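Local coordinates for protein Obg-like ATPase 1 (Schizosaccharomyces pombe, PDB 1NI3) that hydrolyses ATP and, less efficiently, GTP, and negatively regulates the G2/M transition of the cell cycle, at residues A[70-75]-A[353-358]; A[189-194]-A[210-215]. All blocks are in the same frame, centred on the assembly; numbering follows the deposited sequence.

Contact 1 (A[70-75]-A[353-358]); sequences FDWLCE and QDLFDY
The carbonyl oxygen of Leu355 accepts a helical bond from Tyr358 N at 3.3 Å and is also met obliquely by the indole of Trp72, whose CH2 lies 3.6 Å from Leu355 O. Trp72 carries this interface between helix 68-77, in the G-domain part of the chain, and helix 352-358, in the TGS, ubiquitin-like part. Its CG stands anti to the backbone N (chi1 -179°), which sends the indole across to the facing helix. There the edge of the Phe356 ring comes down on one indole face, CD1 leading, in a T-shaped stack with centroids 4.9 Å apart and planes at 78°. Phe356 CA adds a CH-pi contact, 4.1 Å from the centroid of the six-membered ring. Alongside, Leu355 CG touches Trp72 CZ3, while Leu355 CD2 reaches the Leu73 CD2 methyl at 3.6 Å; Leu73 also packs on Phe311 of strand 307-312. Phe356 also has a cation-pi partner in Lys359, the residue just past this helix. The helix axes stay 11.4 Å apart, a separation spanned mainly by the indole of Trp72 and the Phe356 ring. No hydrogen bond joins the two segments, so what holds them here is aromatic and aliphatic contact.

Contact 2 (A[189-194]-A[210-215]); sequences IEKVYQ and NREVEI
The carboxylate of Glu212 is met by Lys191 on the syn side of OE1, 33° out of its plane, while the flat guanidinium of Arg211, one residue earlier, has Ile215 CD1 over the centre of one face and is salt-bridged through NH1 to Glu214 OE1. Both flat groups belong to the first turn of helix 210-217, which packs against helix 179-199, the second long helix of the helical region within the OBG-type G domain. Lys191 bends at chi3 (57°), and its NZ forms a salt bridge and hydrogen bond with Glu212 OE1 at 2.8 Å, the two chains crossing at about a right angle. The other oxygen, Glu212 OE2, accepts a bond from Ser209 N just before the helix, so each carboxylate oxygen has a partner. An alanine in place of this glutamate would probably leave the Lys191 ammonium without its mate across the helices and Ser209 N without its acceptor. Next to the salt bridge is a buried aliphatic pair. Ile189 packs also on Leu163 of helix 140-168, and Ile215 rests on Ile188 as well. The CG2 branch of Ile215 faces Ile189 CD1 at 3.4 Å, these two side chains also crossing nearly perpendicularly.

Overall arrangement
From the N terminus the chain passes through the predicted ATP-binding P-loop region, strand 22-27 and helix 33-42, before reaching helix 68-77, the first partner of contact 1. It then runs through strands of the central sheet and out along helix 140-168 to helix 179-199. Contact 2 closes a short loop of 15 residues by bringing helix 210-217 back against that helix. After further strands and helices the chain enters the TGS part, where helix 352-358 closes the long loop of contact 1. Contact 2 is therefore nested inside contact 1. Contact 2 joins two helices of the G domain, contact 1 the G and TGS parts; their centres lie about 44 Å apart, on opposite sides of the chain's centre.

Contact 1 (A[70-75]-A[353-358])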
loop_
_atom_site.group_PDB
_atom_site.type_symbol
_atom_site.label_atom_id
_atom_site.label_comp_id
_atom_site.label_asym_id
_atom_site.label_seq_id
_atom_site.Cartn_x
_atom_site.Cartn_y
_atom_site.Cartn_z
ATOM N N PHE A 70 -19.291 0.907 0.087
ATOM C CA PHE A 70 -19.486 1.644 -1.153
ATOM C C PHE A 70 -20.579 0.934 -1.962
ATOM O O PHE A 70 -21.474 1.580 -2.522
ATOM C CB PHE A 70 -18.184 1.672 -1.951
ATOM C CG PHE A 70 -18.299 2.387 -3.272
ATOM C CD1 PHE A 70 -18.505 3.759 -3.319
ATOM C CD2 PHE A 70 -18.261 1.683 -4.468
ATOM C CE1 PHE A 70 -18.675 4.412 -4.535
ATOM C CE2 PHE A 70 -18.432 2.334 -5.686
ATOM C CZ PHE A 70 -18.642 3.700 -5.720
ATOM N N ASP A 71 -20.492 -0.395 -2.013
ATOM C CA ASP A 71 -21.461 -1.214 -2.726
ATOM C C ASP A 71 -22.887 -0.883 -2.327
ATOM O O ASP A 71 -23.710 -0.530 -3.172
ATOM C CB ASP A 71 -21.210 -2.689 -2.432
ATOM C CG ASP A 71 -19.920 -3.200 -3.030
ATOM O OD1 ASP A 71 -19.195 -2.406 -3.642
ATOM O OD2 ASP A 71 -19.628 -4.405 -2.869
ATOM N N TRP A 72 -23.162 -1.033 -1.031
ATOM C CA TRP A 72 -24.479 -0.777 -0.437
ATOM C C TRP A 72 -24.957 0.639 -0.722
ATOM O O TRP A 72 -26.053 0.856 -1.239
ATOM C CB TRP A 72 -24.431 -0.979 1.089
ATOM C CG TRP A 72 -25.780 -0.759 1.765
ATOM C CD1 TRP A 72 -26.796 -1.669 1.900
ATOM C CD2 TRP A 72 -26.283 0.473 2.299
ATOM N NE1 TRP A 72 -27.880 -1.079 2.482
ATOM C CE2 TRP A 72 -27.589 0.239 2.748
ATOM C CE3 TRP A 72 -25.732 1.755 2.469
ATOM C CZ2 TRP A 72 -28.387 1.228 3.309
ATOM C CZ3 TRP A 72 -26.521 2.747 3.033
ATOM C CH2 TRP A 72 -27.835 2.471 3.462
ATOM N N LEU A 73 -24.119 1.600 -0.358
ATOM C CA LEU A 73 -24.438 2.992 -0.572
ATOM C C LEU A 73 -24.829 3.211 -2.017
ATOM O O LEU A 73 -25.781 3.923 -2.303
ATOM C CB LEU A 73 -23.256 3.884 -0.177
ATOM C CG LEU A 73 -22.986 4.056 1.323
ATOM C CD1 LEU A 73 -21.685 4.814 1.516
ATOM C CD2 LEU A 73 -24.140 4.807 1.975
ATOM N N CYS A 74 -24.107 2.600 -2.942
ATOM C CA CYS A 74 -24.466 2.771 -4.343
ATOM C C CYS A 74 -25.872 2.240 -4.585
ATOM O O CYS A 74 -26.699 2.913 -5.201
ATOM C CB CYS A 74 -23.477 2.043 -5.255
ATOM S SG CYS A 74 -22.023 3.008 -5.685
ATOM N N GLU A 75 -26.146 1.040 -4.080
ATOM C CA GLU A 75 -27.459 0.421 -4.257
ATOM C C GLU A 75 -28.580 1.199 -3.599
ATOM O O GLU A 75 -29.696 1.250 -4.112
ATOM C CB GLU A 75 -27.457 -1.014 -3.723
ATOM C CG GLU A 75 -26.624 -1.953 -4.584
ATOM C CD GLU A 75 -26.785 -1.660 -6.073
ATOM O OE1 GLU A 75 -27.922 -1.779 -6.586
ATOM O OE2 GLU A 75 -25.775 -1.307 -6.729
ATOM N N GLN A 353 -22.924 3.047 9.859
ATOM C CA GLN A 353 -23.799 2.162 10.616
ATOM C C GLN A 353 -25.206 2.722 10.820
ATOM O O GLN A 353 -26.194 1.994 10.711
ATOM C CB GLN A 353 -23.173 1.841 11.972
ATOM C CG GLN A 353 -23.809 0.641 12.649
ATOM C CD GLN A 353 -23.893 -0.546 11.712
ATOM O OE1 GLN A 353 -24.863 -0.690 10.968
ATOM N NE2 GLN A 353 -22.871 -1.396 11.731
ATOM N N ASP A 354 -25.299 4.013 11.117
ATOM C CA ASP A 354 -26.601 4.619 11.330
ATOM C C ASP A 354 -27.366 4.643 10.013
ATOM O O ASP A 354 -28.498 4.153 9.936
ATOM C CB ASP A 354 -26.453 6.034 11.879
ATOM C CG ASP A 354 -25.681 6.065 13.172
ATOM O OD1 ASP A 354 -25.822 5.092 13.960
ATOM O OD2 ASP A 354 -24.939 7.056 13.403
ATOM N N LEU A 355 -26.752 5.203 8.975
ATOM C CA LEU A 355 -27.396 5.270 7.679
ATOM C C LEU A 355 -27.786 3.879 7.219
ATOM O O LEU A 355 -28.864 3.692 6.668
ATOM C CB LEU A 355 -26.465 5.909 6.648
ATOM C CG LEU A 355 -27.119 6.147 5.280
ATOM C CD1 LEU A 355 -28.255 7.139 5.421
ATOM C CD2 LEU A 355 -26.095 6.677 4.297
ATOM N N PHE A 356 -26.916 2.900 7.449
ATOM C CA PHE A 356 -27.214 1.536 7.022
ATOM C C PHE A 356 -28.370 0.943 7.803
ATOM O O PHE A 356 -29.073 0.051 7.315
ATOM C CB PHE A 356 -26.008 0.623 7.199
ATOM C CG PHE A 356 -26.329 -0.828 7.005
ATOM C CD1 PHE A 356 -26.698 -1.310 5.754
ATOM C CD2 PHE A 356 -26.315 -1.705 8.082
ATOM C CE1 PHE A 356 -27.056 -2.655 5.577
ATOM C CE2 PHE A 356 -26.669 -3.047 7.916
ATOM C CZ PHE A 356 -27.041 -3.521 6.666
ATOM N N ASP A 357 -28.559 1.425 9.026
ATOM C CA ASP A 357 -29.645 0.920 9.863
ATOM C C ASP A 357 -30.981 1.613 9.597
ATOM O O ASP A 357 -32.036 1.061 9.910
ATOM C CB ASP A 357 -29.274 1.046 11.346
ATOM C CG ASP A 357 -28.141 0.117 11.739
ATOM O OD1 ASP A 357 -28.170 -1.076 11.349
ATOM O OD2 ASP A 357 -27.221 0.568 12.452
ATOM N N TYR A 358 -30.938 2.806 9.012
ATOM C CA TYR A 358 -32.162 3.545 8.744
ATOM C C TYR A 358 -32.543 3.620 7.282
ATOM O O TYR A 358 -33.638 4.071 6.941
ATOM C CB TYR A 358 -32.050 4.943 9.305
ATOM C CG TYR A 358 -32.101 4.952 10.805
ATOM C CD1 TYR A 358 -31.082 4.377 11.559
ATOM C CD2 TYR A 358 -33.175 5.539 11.476
ATOM C CE1 TYR A 358 -31.133 4.388 12.950
ATOM C CE2 TYR A 358 -33.237 5.557 12.859
ATOM C CZ TYR A 358 -32.214 4.984 13.589
ATOM O OH TYR A 358 -32.284 5.024 14.960
#

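Contact 2 (A[189-194]-A[210-215])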
loop_
_atom_site.group_PDB
_atom_site.type_symbol
_atom_site.label_atom_id
_atom_site.label_comp_id
_atom_site.label_asym_id
_atom_site.label_seq_id
_atom_site.Cartn_x
_atom_site.Cartn_y
_atom_site.Cartn_z
ATOM N N ILE A 189 20.405 8.896 14.598
ATOM C CA ILE A 189 20.797 8.398 13.295
ATOM C C ILE A 189 21.766 7.248 13.525
ATOM O O ILE A 189 21.795 6.277 12.767
ATOM C CB ILE A 189 21.492 9.487 12.449
ATOM C CG1 ILE A 189 20.460 10.232 11.608
ATOM C CG2 ILE A 189 22.556 8.849 11.546
ATOM C CD1 ILE A 189 19.410 10.919 12.402
ATOM N N GLU A 190 22.561 7.374 14.582
ATOM C CA GLU A 190 23.539 6.361 14.940
ATOM C C GLU A 190 22.834 5.028 15.180
ATOM O O GLU A 190 23.260 3.991 14.670
ATOM C CB GLU A 190 24.279 6.786 16.205
ATOM C CG GLU A 190 25.693 6.233 16.337
ATOM C CD GLU A 190 26.612 6.753 15.252
ATOM O OE1 GLU A 190 26.827 6.028 14.250
ATOM O OE2 GLU A 190 27.113 7.892 15.397
ATOM N N LYS A 191 21.759 5.063 15.964
ATOM C CA LYS A 191 20.980 3.863 16.259
ATOM C C LYS A 191 20.374 3.308 14.976
ATOM O O LYS A 191 20.344 2.099 14.775
ATOM C CB LYS A 191 19.853 4.180 17.251
ATOM C CG LYS A 191 20.292 4.391 18.695
ATOM C CD LYS A 191 19.095 4.748 19.592
ATOM C CE LYS A 191 17.994 3.691 19.541
ATOM N NZ LYS A 191 16.762 4.142 20.246
ATOM N N VAL A 192 19.877 4.201 14.121
ATOM C CA VAL A 192 19.277 3.801 12.845
ATOM C C VAL A 192 20.300 2.971 12.072
ATOM O O VAL A 192 19.955 1.947 11.476
ATOM C CB VAL A 192 18.903 5.020 11.995
ATOM C CG1 VAL A 192 18.436 4.573 10.631
ATOM C CG2 VAL A 192 17.817 5.808 12.697
ATOM N N TYR A 193 21.553 3.424 12.080
ATOM C CA TYR A 193 22.625 2.726 11.393
ATOM C C TYR A 193 22.848 1.418 12.130
ATOM O O TYR A 193 22.788 0.336 11.543
ATOM C CB TYR A 193 23.900 3.554 11.428
ATOM C CG TYR A 193 24.983 3.001 10.534
ATOM C CD1 TYR A 193 25.016 3.302 9.173
ATOM C CD2 TYR A 193 25.961 2.154 11.045
ATOM C CE1 TYR A 193 26.005 2.777 8.341
ATOM C CE2 TYR A 193 26.952 1.619 10.232
ATOM C CZ TYR A 193 26.970 1.932 8.881
ATOM O OH TYR A 193 27.957 1.404 8.084
ATOM N N GLN A 194 23.117 1.534 13.426
ATOM C CA GLN A 194 23.321 0.383 14.300
ATOM C C GLN A 194 22.339 -0.725 13.922
ATOM O O GLN A 194 22.734 -1.864 13.705
ATOM C CB GLN A 194 23.064 0.802 15.752
ATOM C CG GLN A 194 24.305 1.065 16.594
ATOM C CD GLN A 194 24.805 -0.196 17.278
ATOM O OE1 GLN A 194 24.098 -0.796 18.094
ATOM N NE2 GLN A 194 26.026 -0.607 16.950
ATOM N N ASN A 210 8.168 8.162 18.990
ATOM C CA ASN A 210 7.572 9.095 18.045
ATOM C C ASN A 210 8.623 10.033 17.447
ATOM O O ASN A 210 8.624 10.289 16.238
ATOM C CB ASN A 210 6.444 9.881 18.723
ATOM C CG ASN A 210 5.196 9.041 18.922
ATOM O OD1 ASN A 210 4.127 9.549 19.278
ATOM N ND2 ASN A 210 5.327 7.743 18.687
ATOM N N ARG A 211 9.529 10.524 18.283
ATOM C CA ARG A 211 10.594 11.406 17.821
ATOM C C ARG A 211 11.486 10.692 16.816
ATOM O O ARG A 211 11.805 11.234 15.764
ATOM C CB ARG A 211 11.439 11.853 19.012
ATOM C CG ARG A 211 12.671 12.642 18.632
ATOM C CD ARG A 211 12.287 13.936 17.954
ATOM N NE ARG A 211 13.454 14.781 17.756
ATOM C CZ ARG A 211 13.769 15.354 16.603
ATOM N NH1 ARG A 211 12.999 15.172 15.537
ATOM N NH2 ARG A 211 14.862 16.102 16.516
ATOM N N GLU A 212 11.898 9.480 17.165
ATOM C CA GLU A 212 12.767 8.682 16.311
ATOM C C GLU A 212 12.088 8.363 14.994
ATOM O O GLU A 212 12.719 8.374 13.933
ATOM C CB GLU A 212 13.145 7.393 17.024
ATOM C CG GLU A 212 13.957 7.653 18.262
ATOM C CD GLU A 212 14.201 6.408 19.072
ATOM O OE1 GLU A 212 15.135 6.408 19.897
ATOM O OE2 GLU A 212 13.465 5.419 18.887
ATOM N N VAL A 213 10.795 8.078 15.056
ATOM C CA VAL A 213 10.047 7.780 13.844
ATOM C C VAL A 213 10.072 9.021 12.964
ATOM O O VAL A 213 10.259 8.944 11.747
ATOM C CB VAL A 213 8.588 7.401 14.176
ATOM C CG1 VAL A 213 7.719 7.534 12.933
ATOM C CG2 VAL A 213 8.530 5.976 14.697
ATOM N N GLU A 214 9.893 10.165 13.606
ATOM C CA GLU A 214 9.896 11.442 12.919
ATOM C C GLU A 214 11.200 11.644 12.159
ATOM O O GLU A 214 11.206 11.939 10.962
ATOM C CB GLU A 214 9.719 12.545 13.948
ATOM C CG GLU A 214 9.574 13.915 13.381
ATOM C CD GLU A 214 9.392 14.930 14.458
ATOM O OE1 GLU A 214 10.277 14.997 15.340
ATOM O OE2 GLU A 214 8.360 15.636 14.440
ATOM N N ILE A 215 12.311 11.483 12.862
ATOM C CA ILE A 215 13.612 11.653 12.230
ATOM C C ILE A 215 13.748 10.677 11.081
ATOM O O ILE A 215 14.006 11.072 9.954
ATOM C CB ILE A 215 14.746 11.418 13.228
ATOM C CG1 ILE A 215 14.732 12.542 14.267
ATOM C CG2 ILE A 215 16.086 11.351 12.501
ATOM C CD1 ILE A 215 15.742 12.398 15.356
#